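PDB 7BGM: phosphoribosyl-AMP cyclohydrolase from Medicago truncatula, which probably catalyses two successive steps of histidine biosynthesis, hydrolysing phosphoribosyl-ATP to phosphoribosyl-AMP and diphosphate and then opening the adenine ring of phosphoribosyl-AMP. Local coordinates for residues 160-163 and 164-168; 199-203 and 204-208; 129-132 and 133-137; 35-38 and 39-43. All blocks are in the same frame, centred on the assembly; numbering follows the deposited sequence.

Interaction 1 of 4, residues 160-163 and 164-168; sequences KLLC and SKIRE
Leu162 and Ile166, one helical turn apart, set their side chains at a slant to each other, and the touch is made by Leu162 CG and Ile166 CD1 at 4.2 Å. Leu162 has its CG anti to the backbone N (chi1 176°), whereas Ile166 places CG1 beside its own N, so that the ethyl branch runs back along the helix over the turn before it and CG1 lies 3.5 Å from Leu162 O. The next residue, Arg167, extended from CG to NE, passes alongside Cys163, its NH1 3.7 Å from Cys163 CB. The guanidinium has its polar partners elsewhere, Glu178 and Asn171 of the second subunit, and Glu178 of that subunit also pairs with Lys160. Beneath these side chains the backbone is regular helix, the straightest bond being Arg167 N to Cys163 O at 3.0 Å with an N-H...O angle of 177°. On another flank, Lys165 bends at chi2 and chi3, which carries NZ to a salt bridge with Glu169, a zinc ligand; its closer approach to Glu168 is modelled too short to be relied on. Leu162 and Ile166 also meet helix 183-204 and the second subunit, a hydrophobic seam typical of the all-helical, dimeric MazG-like pyrophosphohydrolase fold, while Lys165 and Glu168 belong to an AMP-binding site.

Interaction 2 of 4, residues 199-203 and 204-208; sequences VLLAL and KDVKV
Leu201 O is gripped by Val206 N at 3.0 Å through an almost straight bond, N-H...O 173°, and Lys204 N adds a weak second one at a poor angle. The main bond of Lys204 N goes to Leu200 O, 3.0 Å away, in the helical manner. Asp205 N donates to Ala202 O at 3.2 Å; it approaches from above the carbonyl plane, 74° out of it, as expected where the last turn tightens. Asp205 has positive phi (66°), and with Val206 N bonded back to Leu201 O and Asp205 N to Ala202 O the end of helix 183-204 is a Schellman motif. An apolar contact accompanies it: Leu201 CD2 meets Val206 CG1 at 4.0 Å, the two side chains slanting across one another, while CD1 of the same leucine lies 4.4 Å from Val208 CG2. Leu201 therefore touches Val206 in the connection and Val208 at the start of the next helix with its two methyls. On the other flank, Leu200 and Lys204 run side by side and point the same way, Leu200 CD2 being 4.0 Å from Lys204 CG. The lysine is bent at chi2 and chi3, and its NZ finds Glu181 O of the second subunit. Val208 N, just past the N-cap residue Lys207, bonds to Glu132 of helix 127-140. The chemistry implies that two carbonyls of the ending helix, Leu201 O and Ala202 O, are satisfied by amides of the turn, while Leu201 and Val206, both buried, pack together beside these bonds.

Interaction 3 of 4, residues 129-132 and 133-137; sequences YALE and STISQ
Leu131 overlaps Ile135 one turn further along helix 127-140, with Ile135 CD1 lying 4.0 Å from Leu131 CG and nearly as close to its CD1 methyl. The isoleucine reaches back because its CG1 sits beside the backbone N (chi1 -67°), which also brings CG1 to 3.4 Å from Leu131 O. Leucine and isoleucine are both buried, and both lean on Met198 of helix 183-204, Ile135 on Ala202 as well; Leu131 additionally packs on Phe219 of the second subunit. This is the inward face of an amphipathic helix in the pyrophosphohydrolase part of the chain, a MazG-like helical bundle. Thr134 occupies a neighbouring face and donates twice to one acceptor. Its backbone N reaches Ala130 O at 2.9 Å in the usual helical fashion, and its OG1 reaches the same oxygen at 3.2 Å. The two donors arrive from opposite faces of the carbonyl plane, the hydroxyl 36° out of it. With OG1 beside the backbone N, the threonine hydroxyl folds back on the preceding turn, so that a helical acceptor satisfies it. Further round, Gln137 NE2 donates to Ser133 OG, one turn back along the same side of the helix, at 3.2 Å, and the acceptor lies nearly in the plane of the amide, 9° out. Glu132 extends its chain in full toward the start of helix 208-218, while the ring of Tyr129 packs on Val208 and Leu212 there.

Interaction 4 of 4, residues 35-38 and 39-43; sequences GFAN and REAVA
The contact is an N-cap at the junction where strand 31-37 gives way to helix 39-48 in the cyclohydrolase part of the chain. Asn38 does the capping: its OD1 accepts from Ala41 N at 2.9 Å, N-H...O 155°, and lies 3.4 Å from Ala41 CB. Its CG stands between the backbone N and the carbonyl carbon (chi1 60°), the rotamer that swings the amide over the first turn. The Asn38 carbonyl opens the regular helical pattern, accepting from Val42 N at 3.1 Å. On the other end of the amide, ND2 donates to a water 3.1 Å away, which makes a long and weak bond to Glu40 OE1. Ala37, in the strand, turns its CB to the helix and meets Val42 CG2 at 3.7 Å and Ala41 CB at 3.8 Å. Arg39 takes its guanidinium off to Asp9 at the end of helix 3-9. Leu61 of strand 60-63 touches Asn38 and Ala41, Leu8 of helix 3-9 touches Val42, and strand 85-92 lies against Ala37 and Val42 through Tyr88.

From the N terminus, interaction 4 comes first, at the strand-to-helix junction of the cyclohydrolase part; interactions 3, 1 and 2 follow in that order within the pyrophosphohydrolase part. All are local and in series: each lies within one helix or one junction, and none nests within or crosses another. Interaction 4 stands apart, its centre about 35 Å from that of interaction 3 and about 51 Å from that of interaction 1. Interaction 2 touches both others: Leu162 and Ile166 of interaction 1 meet Leu200, and Ile135 of interaction 3 meets Ala202, so helix 183-204 joins helices 127-140 and 159-178. Val208 also touches interaction 3, tying helix 208-218 to helix 127-140.

Interaction 1 of 4, residues 160-163 and 164-168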
ATOM      1  N   LYS A 160      18.792  22.602  12.849  1.00 57.52           N
ATOM      2  CA  LYS A 160      18.062  23.628  13.589  1.00 57.88           C
ATOM      3  C   LYS A 160      16.979  24.268  12.732  1.00 54.23           C
ATOM      4  O   LYS A 160      15.874  24.529  13.218  1.00 53.44           O
ATOM      5  CB  LYS A 160      19.031  24.688  14.129  1.00 62.71           C
ATOM      6  CG  LYS A 160      20.055  24.133  15.124  1.00 67.82           C
ATOM      7  CD  LYS A 160      19.520  22.936  15.939  1.00 70.02           C
ATOM      8  CE  LYS A 160      18.591  23.348  17.088  1.00 68.86           C
ATOM      9  NZ  LYS A 160      17.529  22.312  17.345  1.00 64.42           N
ATOM     10  N   LEU A 161      17.274  24.520  11.456  1.00 52.21           N
ATOM     11  CA  LEU A 161      16.224  24.923  10.530  1.00 50.79           C
ATOM     12  C   LEU A 161      15.135  23.862  10.462  1.00 48.00           C
ATOM     13  O   LEU A 161      13.943  24.189  10.491  1.00 47.28           O
ATOM     14  CB  LEU A 161      16.817  25.188   9.146  1.00 51.71           C
ATOM     15  CG  LEU A 161      15.862  25.453   7.979  1.00 53.34           C
ATOM     16  CD1 LEU A 161      14.995  26.662   8.268  1.00 54.31           C
ATOM     17  CD2 LEU A 161      16.647  25.653   6.690  1.00 53.93           C
ATOM     18  N   LEU A 162      15.529  22.580  10.406  1.00 43.20           N
ATOM     19  CA  LEU A 162      14.548  21.507  10.242  1.00 41.06           C
ATOM     20  C   LEU A 162      13.611  21.412  11.440  1.00 42.71           C
ATOM     21  O   LEU A 162      12.389  21.304  11.276  1.00 44.36           O
ATOM     22  CB  LEU A 162      15.248  20.166  10.014  1.00 39.94           C
ATOM     23  CG  LEU A 162      14.331  18.935   9.913  1.00 39.03           C
ATOM     24  CD1 LEU A 162      13.343  19.036   8.749  1.00 38.94           C
ATOM     25  CD2 LEU A 162      15.169  17.664   9.808  1.00 38.13           C
ATOM     26  N   CYS A 163      14.168  21.415  12.654  1.00 42.72           N
ATOM     27  CA  CYS A 163      13.324  21.298  13.843  1.00 41.14           C
ATOM     28  C   CYS A 163      12.456  22.528  14.007  1.00 39.24           C
ATOM     29  O   CYS A 163      11.295  22.425  14.418  1.00 40.96           O
ATOM     30  CB  CYS A 163      14.181  21.086  15.091  1.00 42.70           C
ATOM     31  SG  CYS A 163      14.993  19.469  15.124  1.00 44.08           S
ATOM     32  N   SER A 164      13.006  23.697  13.675  1.00 40.75           N
ATOM     33  CA  SER A 164      12.211  24.914  13.620  1.00 44.18           C
ATOM     34  C   SER A 164      10.980  24.738  12.737  1.00 43.69           C
ATOM     35  O   SER A 164       9.862  25.099  13.128  1.00 41.88           O
ATOM     36  CB  SER A 164      13.070  26.063  13.100  1.00 48.89           C
ATOM     37  OG  SER A 164      12.354  27.274  13.177  1.00 56.23           O
ATOM     38  N   LYS A 165      11.173  24.178  11.535  1.00 43.85           N
ATOM     39  CA  LYS A 165      10.061  23.987  10.607  1.00 44.15           C
ATOM     40  C   LYS A 165       9.047  22.973  11.135  1.00 42.18           C
ATOM     41  O   LYS A 165       7.840  23.155  10.964  1.00 43.88           O
ATOM     42  CB  LYS A 165      10.584  23.541   9.235  1.00 45.71           C
ATOM     43  CG  LYS A 165      11.305  24.641   8.439  1.00 49.43           C
ATOM     44  CD  LYS A 165      10.372  25.789   8.069  1.00 54.30           C
ATOM     45  CE  LYS A 165       9.117  25.302   7.335  1.00 56.96           C
ATOM     46  NZ  LYS A 165       8.029  26.330   7.348  1.00 57.32           N
ATOM     47  N   ILE A 166       9.514  21.882  11.751  1.00 38.12           N
ATOM     48  CA  ILE A 166       8.587  20.860  12.241  1.00 35.62           C
ATOM     49  C   ILE A 166       7.681  21.450  13.311  1.00 36.66           C
ATOM     50  O   ILE A 166       6.459  21.274  13.279  1.00 36.65           O
ATOM     51  CB  ILE A 166       9.357  19.634  12.768  1.00 35.70           C
ATOM     52  CG1 ILE A 166       9.943  18.815  11.607  1.00 35.79           C
ATOM     53  CG2 ILE A 166       8.442  18.748  13.621  1.00 35.51           C
ATOM     54  CD1 ILE A 166      10.946  17.777  12.068  1.00 35.12           C
ATOM     55  N   ARG A 167       8.270  22.176  14.269  1.00 37.51           N
ATOM     56  CA  ARG A 167       7.471  22.842  15.285  1.00 37.73           C
ATOM     57  C   ARG A 167       6.514  23.858  14.659  1.00 43.43           C
ATOM     58  O   ARG A 167       5.328  23.918  15.022  1.00 43.55           O
ATOM     59  CB  ARG A 167       8.403  23.510  16.305  1.00 35.81           C
ATOM     60  CG  ARG A 167       9.103  22.504  17.214  1.00 34.57           C
ATOM     61  CD  ARG A 167       9.999  23.160  18.253  1.00 36.35           C
ATOM     62  NE  ARG A 167      10.550  22.173  19.182  1.00 36.99           N
ATOM     63  CZ  ARG A 167      11.805  21.734  19.149  1.00 36.67           C
ATOM     64  NH1 ARG A 167      12.647  22.186  18.230  1.00 39.24           N
ATOM     65  NH2 ARG A 167      12.204  20.821  20.018  1.00 36.63           N
ATOM     66  N   GLU A 168       7.015  24.658  13.709  1.00 43.62           N
ATOM     67  CA  GLU A 168       6.186  25.651  13.032  1.00 46.10           C
ATOM     68  C   GLU A 168       5.016  25.006  12.302  1.00 46.54           C
ATOM     69  O   GLU A 168       3.882  25.505  12.365  1.00 46.05           O
ATOM     70  CB  GLU A 168       7.044  26.444  12.048  1.00 51.11           C
ATOM     71  CG  GLU A 168       6.264  27.101  10.909  1.00 57.60           C
ATOM     72  CD  GLU A 168       7.132  27.993  10.029  1.00 60.91           C
ATOM     73  OE1 GLU A 168       7.920  28.804  10.573  1.00 65.52           O
ATOM     74  OE2 GLU A 168       7.026  27.889   8.790  1.00 61.58           O
TER

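Interaction 2 of 4, residues 199-203 and 204-208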
ATOM      1  N   VAL A 199      11.894  14.188   6.696  1.00 32.43           N
ATOM      2  CA  VAL A 199      13.307  14.558   6.598  1.00 34.59           C
ATOM      3  C   VAL A 199      14.038  14.216   7.892  1.00 33.89           C
ATOM      4  O   VAL A 199      15.165  13.692   7.867  1.00 34.46           O
ATOM      5  CB  VAL A 199      13.464  16.044   6.221  1.00 34.56           C
ATOM      6  CG1 VAL A 199      14.954  16.426   6.136  1.00 34.98           C
ATOM      7  CG2 VAL A 199      12.753  16.319   4.897  1.00 34.86           C
ATOM      8  N   LEU A 200      13.407  14.485   9.041  1.00 35.58           N
ATOM      9  CA  LEU A 200      13.991  14.080  10.320  1.00 34.66           C
ATOM     10  C   LEU A 200      14.119  12.562  10.418  1.00 34.18           C
ATOM     11  O   LEU A 200      15.141  12.049  10.892  1.00 33.88           O
ATOM     12  CB  LEU A 200      13.169  14.642  11.491  1.00 33.07           C
ATOM     13  CG  LEU A 200      13.620  14.309  12.918  1.00 33.21           C
ATOM     14  CD1 LEU A 200      13.235  15.452  13.900  1.00 33.01           C
ATOM     15  CD2 LEU A 200      13.042  12.999  13.432  1.00 33.96           C
ATOM     16  N   LEU A 201      13.092  11.813   9.974  1.00 33.45           N
ATOM     17  CA  LEU A 201      13.222  10.355   9.985  1.00 33.32           C
ATOM     18  C   LEU A 201      14.437   9.904   9.186  1.00 34.26           C
ATOM     19  O   LEU A 201      15.163   8.987   9.606  1.00 35.25           O
ATOM     20  CB  LEU A 201      11.962   9.694   9.423  1.00 30.38           C
ATOM     21  CG  LEU A 201      10.649   9.884  10.180  1.00 28.05           C
ATOM     22  CD1 LEU A 201       9.550   9.049   9.526  1.00 29.81           C
ATOM     23  CD2 LEU A 201      10.808   9.499  11.651  1.00 30.02           C
ATOM     24  N   ALA A 202      14.680  10.538   8.033  1.00 30.74           N
ATOM     25  CA  ALA A 202      15.845  10.170   7.230  1.00 30.79           C
ATOM     26  C   ALA A 202      17.147  10.403   7.989  1.00 33.85           C
ATOM     27  O   ALA A 202      18.066   9.567   7.946  1.00 37.08           O
ATOM     28  CB  ALA A 202      15.852  10.953   5.920  1.00 31.93           C
ATOM     29  N   LEU A 203      17.248  11.533   8.691  1.00 34.14           N
ATOM     30  CA  LEU A 203      18.453  11.809   9.473  1.00 36.74           C
ATOM     31  C   LEU A 203      18.656  10.792  10.601  1.00 38.59           C
ATOM     32  O   LEU A 203      19.807  10.480  10.953  1.00 39.86           O
ATOM     33  CB  LEU A 203      18.398  13.239  10.027  1.00 37.00           C
ATOM     34  CG  LEU A 203      18.460  14.364   8.988  1.00 38.75           C
ATOM     35  CD1 LEU A 203      18.251  15.733   9.609  1.00 41.15           C
ATOM     36  CD2 LEU A 203      19.800  14.305   8.227  1.00 38.62           C
ATOM     37  N   LYS A 204      17.567  10.243  11.153  1.00 36.57           N
ATOM     38  CA  LYS A 204      17.630   9.271  12.245  1.00 37.37           C
ATOM     39  C   LYS A 204      17.645   7.819  11.773  1.00 38.44           C
ATOM     40  O   LYS A 204      17.694   6.910  12.614  1.00 37.55           O
ATOM     41  CB  LYS A 204      16.447   9.468  13.202  1.00 36.01           C
ATOM     42  CG  LYS A 204      16.425  10.837  13.891  1.00 36.31           C
ATOM     43  CD  LYS A 204      17.677  11.100  14.770  1.00 35.64           C
ATOM     44  CE  LYS A 204      17.782  10.112  15.934  1.00 36.39           C
ATOM     45  NZ  LYS A 204      19.027  10.339  16.796  1.00 37.50           N
ATOM     46  N   ASP A 205      17.592   7.582  10.461  1.00 38.78           N
ATOM     47  CA  ASP A 205      17.647   6.234   9.898  1.00 41.24           C
ATOM     48  C   ASP A 205      16.399   5.434  10.284  1.00 38.12           C
ATOM     49  O   ASP A 205      16.470   4.231  10.548  1.00 37.83           O
ATOM     50  CB  ASP A 205      18.934   5.506  10.324  1.00 46.45           C
ATOM     51  CG  ASP A 205      19.256   4.309   9.443  1.00 59.56           C
ATOM     52  OD1 ASP A 205      18.698   4.212   8.329  1.00 63.89           O
ATOM     53  OD2 ASP A 205      20.075   3.461   9.869  1.00 65.75           O
ATOM     54  N   VAL A 206      15.253   6.115  10.342  1.00 32.85           N
ATOM     55  CA  VAL A 206      13.964   5.493  10.659  1.00 31.66           C
ATOM     56  C   VAL A 206      13.130   5.405   9.391  1.00 31.09           C
ATOM     57  O   VAL A 206      12.977   6.396   8.669  1.00 32.94           O
ATOM     58  CB  VAL A 206      13.206   6.265  11.754  1.00 31.74           C
ATOM     59  CG1 VAL A 206      11.843   5.630  11.970  1.00 33.33           C
ATOM     60  CG2 VAL A 206      14.015   6.210  13.045  1.00 35.31           C
ATOM     61  N   LYS A 207      12.593   4.215   9.127  1.00 30.17           N
ATOM     62  CA  LYS A 207      11.681   3.989   8.010  1.00 29.16           C
ATOM     63  C   LYS A 207      10.224   4.209   8.424  1.00 30.04           C
ATOM     64  O   LYS A 207       9.811   3.870   9.536  1.00 29.77           O
ATOM     65  CB  LYS A 207      11.848   2.565   7.489  1.00 30.81           C
ATOM     66  CG  LYS A 207      13.253   2.255   7.042  1.00 37.47           C
ATOM     67  CD  LYS A 207      13.449   2.577   5.604  1.00 42.82           C
ATOM     68  CE  LYS A 207      12.558   1.622   4.783  1.00 47.67           C
ATOM     69  NZ  LYS A 207      13.032   1.285   3.438  1.00 54.23           N
ATOM     70  N   VAL A 208       9.431   4.756   7.498  1.00 29.63           N
ATOM     71  CA  VAL A 208       7.987   4.897   7.716  1.00 27.82           C
ATOM     72  C   VAL A 208       7.369   3.566   8.150  1.00 26.77           C
ATOM     73  O   VAL A 208       6.512   3.518   9.043  1.00 27.24           O
ATOM     74  CB  VAL A 208       7.311   5.426   6.433  1.00 29.73           C
ATOM     75  CG1 VAL A 208       5.772   5.251   6.489  1.00 30.18           C
ATOM     76  CG2 VAL A 208       7.686   6.894   6.190  1.00 31.92           C
TER

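Interaction 3 of 4, residues 129-132 and 133-137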
ATOM      1  N   TYR A 129       5.885   6.275   0.165  1.00 23.71           N
ATOM      2  CA  TYR A 129       7.175   5.589   0.087  1.00 24.40           C
ATOM      3  C   TYR A 129       8.044   6.168  -1.030  1.00 23.80           C
ATOM      4  O   TYR A 129       9.289   6.159  -0.916  1.00 24.88           O
ATOM      5  CB  TYR A 129       6.921   4.069  -0.060  1.00 21.57           C
ATOM      6  CG  TYR A 129       6.055   3.657   1.121  1.00 22.48           C
ATOM      7  CD1 TYR A 129       6.632   3.460   2.384  1.00 23.23           C
ATOM      8  CD2 TYR A 129       4.634   3.579   1.011  1.00 22.08           C
ATOM      9  CE1 TYR A 129       5.856   3.158   3.496  1.00 22.36           C
ATOM     10  CE2 TYR A 129       3.847   3.276   2.127  1.00 23.39           C
ATOM     11  CZ  TYR A 129       4.477   3.091   3.384  1.00 22.79           C
ATOM     12  OH  TYR A 129       3.751   2.796   4.516  1.00 23.36           O
ATOM     13  N   ALA A 130       7.399   6.723  -2.070  1.00 24.53           N
ATOM     14  CA  ALA A 130       8.114   7.446  -3.116  1.00 24.00           C
ATOM     15  C   ALA A 130       8.774   8.691  -2.539  1.00 27.01           C
ATOM     16  O   ALA A 130       9.944   8.986  -2.826  1.00 29.00           O
ATOM     17  CB  ALA A 130       7.159   7.801  -4.265  1.00 25.11           C
ATOM     18  N   LEU A 131       8.051   9.414  -1.699  1.00 25.56           N
ATOM     19  CA  LEU A 131       8.657  10.557  -1.036  1.00 26.93           C
ATOM     20  C   LEU A 131       9.804  10.120  -0.128  1.00 28.51           C
ATOM     21  O   LEU A 131      10.857  10.770  -0.088  1.00 29.76           O
ATOM     22  CB  LEU A 131       7.597  11.321  -0.246  1.00 28.20           C
ATOM     23  CG  LEU A 131       8.144  12.496   0.576  1.00 30.76           C
ATOM     24  CD1 LEU A 131       8.843  13.502  -0.334  1.00 34.66           C
ATOM     25  CD2 LEU A 131       7.005  13.170   1.305  1.00 33.68           C
ATOM     26  N   GLU A 132       9.607   9.038   0.628  1.00 28.01           N
ATOM     27  CA  GLU A 132      10.687   8.519   1.455  1.00 26.55           C
ATOM     28  C   GLU A 132      11.917   8.212   0.611  1.00 28.08           C
ATOM     29  O   GLU A 132      13.047   8.555   0.984  1.00 31.18           O
ATOM     30  CB  GLU A 132      10.216   7.273   2.200  1.00 26.90           C
ATOM     31  CG  GLU A 132      11.273   6.608   3.053  1.00 29.81           C
ATOM     32  CD  GLU A 132      10.705   5.466   3.872  1.00 29.22           C
ATOM     33  OE1 GLU A 132      10.169   4.527   3.254  1.00 29.04           O
ATOM     34  OE2 GLU A 132      10.759   5.534   5.130  1.00 31.76           O
ATOM     35  N   SER A 133      11.713   7.597  -0.556  1.00 26.98           N
ATOM     36  CA  SER A 133      12.847   7.257  -1.409  1.00 28.38           C
ATOM     37  C   SER A 133      13.560   8.503  -1.930  1.00 30.67           C
ATOM     38  O   SER A 133      14.801   8.562  -1.955  1.00 32.72           O
ATOM     39  CB  SER A 133      12.347   6.374  -2.550  1.00 30.53           C
ATOM     40  OG  SER A 133      13.378   6.023  -3.441  1.00 33.85           O
ATOM     41  N   THR A 134      12.798   9.512  -2.347  1.00 31.13           N
ATOM     42  CA  THR A 134      13.395  10.755  -2.826  1.00 34.65           C
ATOM     43  C   THR A 134      14.270  11.398  -1.757  1.00 35.03           C
ATOM     44  O   THR A 134      15.393  11.826  -2.037  1.00 37.49           O
ATOM     45  CB  THR A 134      12.286  11.711  -3.266  1.00 37.57           C
ATOM     46  OG1 THR A 134      11.671  11.188  -4.449  1.00 39.08           O
ATOM     47  CG2 THR A 134      12.833  13.099  -3.560  1.00 40.69           C
ATOM     48  N   ILE A 135      13.776  11.456  -0.519  1.00 34.29           N
ATOM     49  CA  ILE A 135      14.556  12.058   0.560  1.00 35.96           C
ATOM     50  C   ILE A 135      15.853  11.287   0.790  1.00 37.39           C
ATOM     51  O   ILE A 135      16.924  11.879   0.981  1.00 38.49           O
ATOM     52  CB  ILE A 135      13.701  12.126   1.836  1.00 33.90           C
ATOM     53  CG1 ILE A 135      12.557  13.116   1.637  1.00 32.31           C
ATOM     54  CG2 ILE A 135      14.569  12.476   3.038  1.00 33.02           C
ATOM     55  CD1 ILE A 135      11.482  13.008   2.725  1.00 32.54           C
ATOM     56  N   SER A 136      15.766   9.956   0.797  1.00 37.23           N
ATOM     57  CA  SER A 136      16.941   9.112   0.985  1.00 41.35           C
ATOM     58  C   SER A 136      17.973   9.366  -0.111  1.00 42.20           C
ATOM     59  O   SER A 136      19.177   9.513   0.168  1.00 44.57           O
ATOM     60  CB  SER A 136      16.499   7.640   1.016  1.00 46.80           C
ATOM     61  OG  SER A 136      17.592   6.752   1.185  1.00 50.57           O
ATOM     62  N   GLN A 137      17.512   9.480  -1.360  1.00 41.21           N
ATOM     63  CA  GLN A 137      18.426   9.802  -2.450  1.00 43.53           C
ATOM     64  C   GLN A 137      19.093  11.156  -2.245  1.00 46.56           C
ATOM     65  O   GLN A 137      20.285  11.303  -2.524  1.00 48.37           O
ATOM     66  CB  GLN A 137      17.683   9.779  -3.777  1.00 46.31           C
ATOM     67  CG  GLN A 137      17.086   8.445  -4.099  1.00 51.56           C
ATOM     68  CD  GLN A 137      16.276   8.496  -5.373  1.00 57.64           C
ATOM     69  OE1 GLN A 137      16.731   9.027  -6.382  1.00 61.80           O
ATOM     70  NE2 GLN A 137      15.066   7.956  -5.331  1.00 57.39           N
TER

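Interaction 4 of 4, residues 35-38 and 39-43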
ATOM      1  N   GLY A  35       1.495 -15.250  -6.642  1.00 23.37           N
ATOM      2  CA  GLY A  35       1.545 -16.588  -7.171  1.00 23.60           C
ATOM      3  C   GLY A  35       0.177 -17.211  -7.285  1.00 23.58           C
ATOM      4  O   GLY A  35      -0.812 -16.508  -7.503  1.00 24.15           O
ATOM      5  N   PHE A  36       0.106 -18.529  -7.142  1.00 25.34           N
ATOM      6  CA  PHE A  36      -1.143 -19.266  -7.227  1.00 20.77           C
ATOM      7  C   PHE A  36      -1.258 -20.134  -5.980  1.00 20.67           C
ATOM      8  O   PHE A  36      -0.256 -20.452  -5.319  1.00 25.45           O
ATOM      9  CB  PHE A  36      -1.220 -20.102  -8.554  1.00 25.30           C
ATOM     10  CG  PHE A  36      -1.355 -19.239  -9.751  1.00 29.14           C
ATOM     11  CD1 PHE A  36      -0.228 -18.667 -10.348  1.00 32.12           C
ATOM     12  CD2 PHE A  36      -2.613 -18.933 -10.257  1.00 32.76           C
ATOM     13  CE1 PHE A  36      -0.352 -17.800 -11.427  1.00 33.25           C
ATOM     14  CE2 PHE A  36      -2.749 -18.087 -11.354  1.00 32.68           C
ATOM     15  CZ  PHE A  36      -1.622 -17.505 -11.926  1.00 34.17           C
ATOM     16  N   ALA A  37      -2.485 -20.482  -5.618  1.00 23.83           N
ATOM     17  CA  ALA A  37      -2.710 -21.320  -4.462  1.00 24.32           C
ATOM     18  C   ALA A  37      -3.790 -22.335  -4.806  1.00 25.24           C
ATOM     19  O   ALA A  37      -4.751 -21.994  -5.500  1.00 27.23           O
ATOM     20  CB  ALA A  37      -3.119 -20.474  -3.252  1.00 24.87           C
ATOM     21  N   ASN A  38      -3.623 -23.582  -4.353  1.00 25.87           N
ATOM     22  CA  ASN A  38      -4.700 -24.552  -4.399  1.00 28.95           C
ATOM     23  C   ASN A  38      -5.316 -24.682  -3.000  1.00 29.06           C
ATOM     24  O   ASN A  38      -4.985 -23.920  -2.075  1.00 29.00           O
ATOM     25  CB  ASN A  38      -4.207 -25.902  -4.941  1.00 31.19           C
ATOM     26  CG  ASN A  38      -3.100 -26.509  -4.089  1.00 33.01           C
ATOM     27  OD1 ASN A  38      -2.676 -25.915  -3.091  1.00 30.66           O
ATOM     28  ND2 ASN A  38      -2.605 -27.681  -4.495  1.00 37.19           N
ATOM     29  N   ARG A  39      -6.230 -25.644  -2.833  1.00 30.06           N
ATOM     30  CA  ARG A  39      -6.894 -25.796  -1.542  1.00 34.27           C
ATOM     31  C   ARG A  39      -5.866 -25.967  -0.432  1.00 32.26           C
ATOM     32  O   ARG A  39      -5.895 -25.262   0.591  1.00 31.03           O
ATOM     33  CB  ARG A  39      -7.835 -26.998  -1.568  1.00 36.07           C
ATOM     34  CG  ARG A  39      -9.174 -26.756  -2.209  1.00 43.26           C
ATOM     35  CD  ARG A  39      -9.975 -28.060  -2.164  1.00 49.09           C
ATOM     36  NE  ARG A  39     -10.522 -28.290  -0.829  1.00 54.86           N
ATOM     37  CZ  ARG A  39     -11.753 -27.939  -0.474  1.00 57.50           C
ATOM     38  NH1 ARG A  39     -12.546 -27.366  -1.368  1.00 55.55           N
ATOM     39  NH2 ARG A  39     -12.194 -28.160   0.762  1.00 60.30           N
ATOM     40  N   GLU A  40      -4.941 -26.903  -0.634  1.00 29.95           N
ATOM     41  CA  GLU A  40      -3.945 -27.182   0.390  1.00 30.16           C
ATOM     42  C   GLU A  40      -3.086 -25.960   0.703  1.00 27.95           C
ATOM     43  O   GLU A  40      -2.777 -25.717   1.872  1.00 30.22           O
ATOM     44  CB  GLU A  40      -3.072 -28.355  -0.015  1.00 32.39           C
ATOM     45  CG  GLU A  40      -2.042 -28.665   1.061  1.00 38.81           C
ATOM     46  CD  GLU A  40      -1.291 -29.987   0.868  1.00 50.85           C
ATOM     47  OE1 GLU A  40      -1.376 -30.622  -0.215  1.00 53.53           O
ATOM     48  OE2 GLU A  40      -0.611 -30.392   1.837  1.00 54.96           O
ATOM     49  N   ALA A  41      -2.701 -25.173  -0.306  1.00 26.33           N
ATOM     50  CA  ALA A  41      -1.870 -23.995  -0.032  1.00 27.91           C
ATOM     51  C   ALA A  41      -2.605 -22.987   0.843  1.00 26.89           C
ATOM     52  O   ALA A  41      -1.993 -22.371   1.735  1.00 26.14           O
ATOM     53  CB  ALA A  41      -1.398 -23.316  -1.325  1.00 26.20           C
ATOM     54  N   VAL A  42      -3.907 -22.770   0.593  1.00 25.30           N
ATOM     55  CA  VAL A  42      -4.637 -21.808   1.407  1.00 26.64           C
ATOM     56  C   VAL A  42      -4.813 -22.353   2.816  1.00 27.68           C
ATOM     57  O   VAL A  42      -4.620 -21.632   3.812  1.00 27.44           O
ATOM     58  CB  VAL A  42      -5.992 -21.475   0.753  1.00 28.37           C
ATOM     59  CG1 VAL A  42      -6.808 -20.537   1.669  1.00 30.41           C
ATOM     60  CG2 VAL A  42      -5.763 -20.845  -0.631  1.00 25.69           C
ATOM     61  N   ALA A  43      -5.171 -23.628   2.934  1.00 27.07           N
ATOM     62  CA  ALA A  43      -5.333 -24.224   4.267  1.00 26.12           C
ATOM     63  C   ALA A  43      -4.026 -24.167   5.063  1.00 28.01           C
ATOM     64  O   ALA A  43      -4.029 -23.892   6.271  1.00 29.34           O
ATOM     65  CB  ALA A  43      -5.816 -25.664   4.143  1.00 27.67           C
TER
HETATM   66  O   HOH W   1      -0.570 -29.740  -3.482  1.00 55.67           O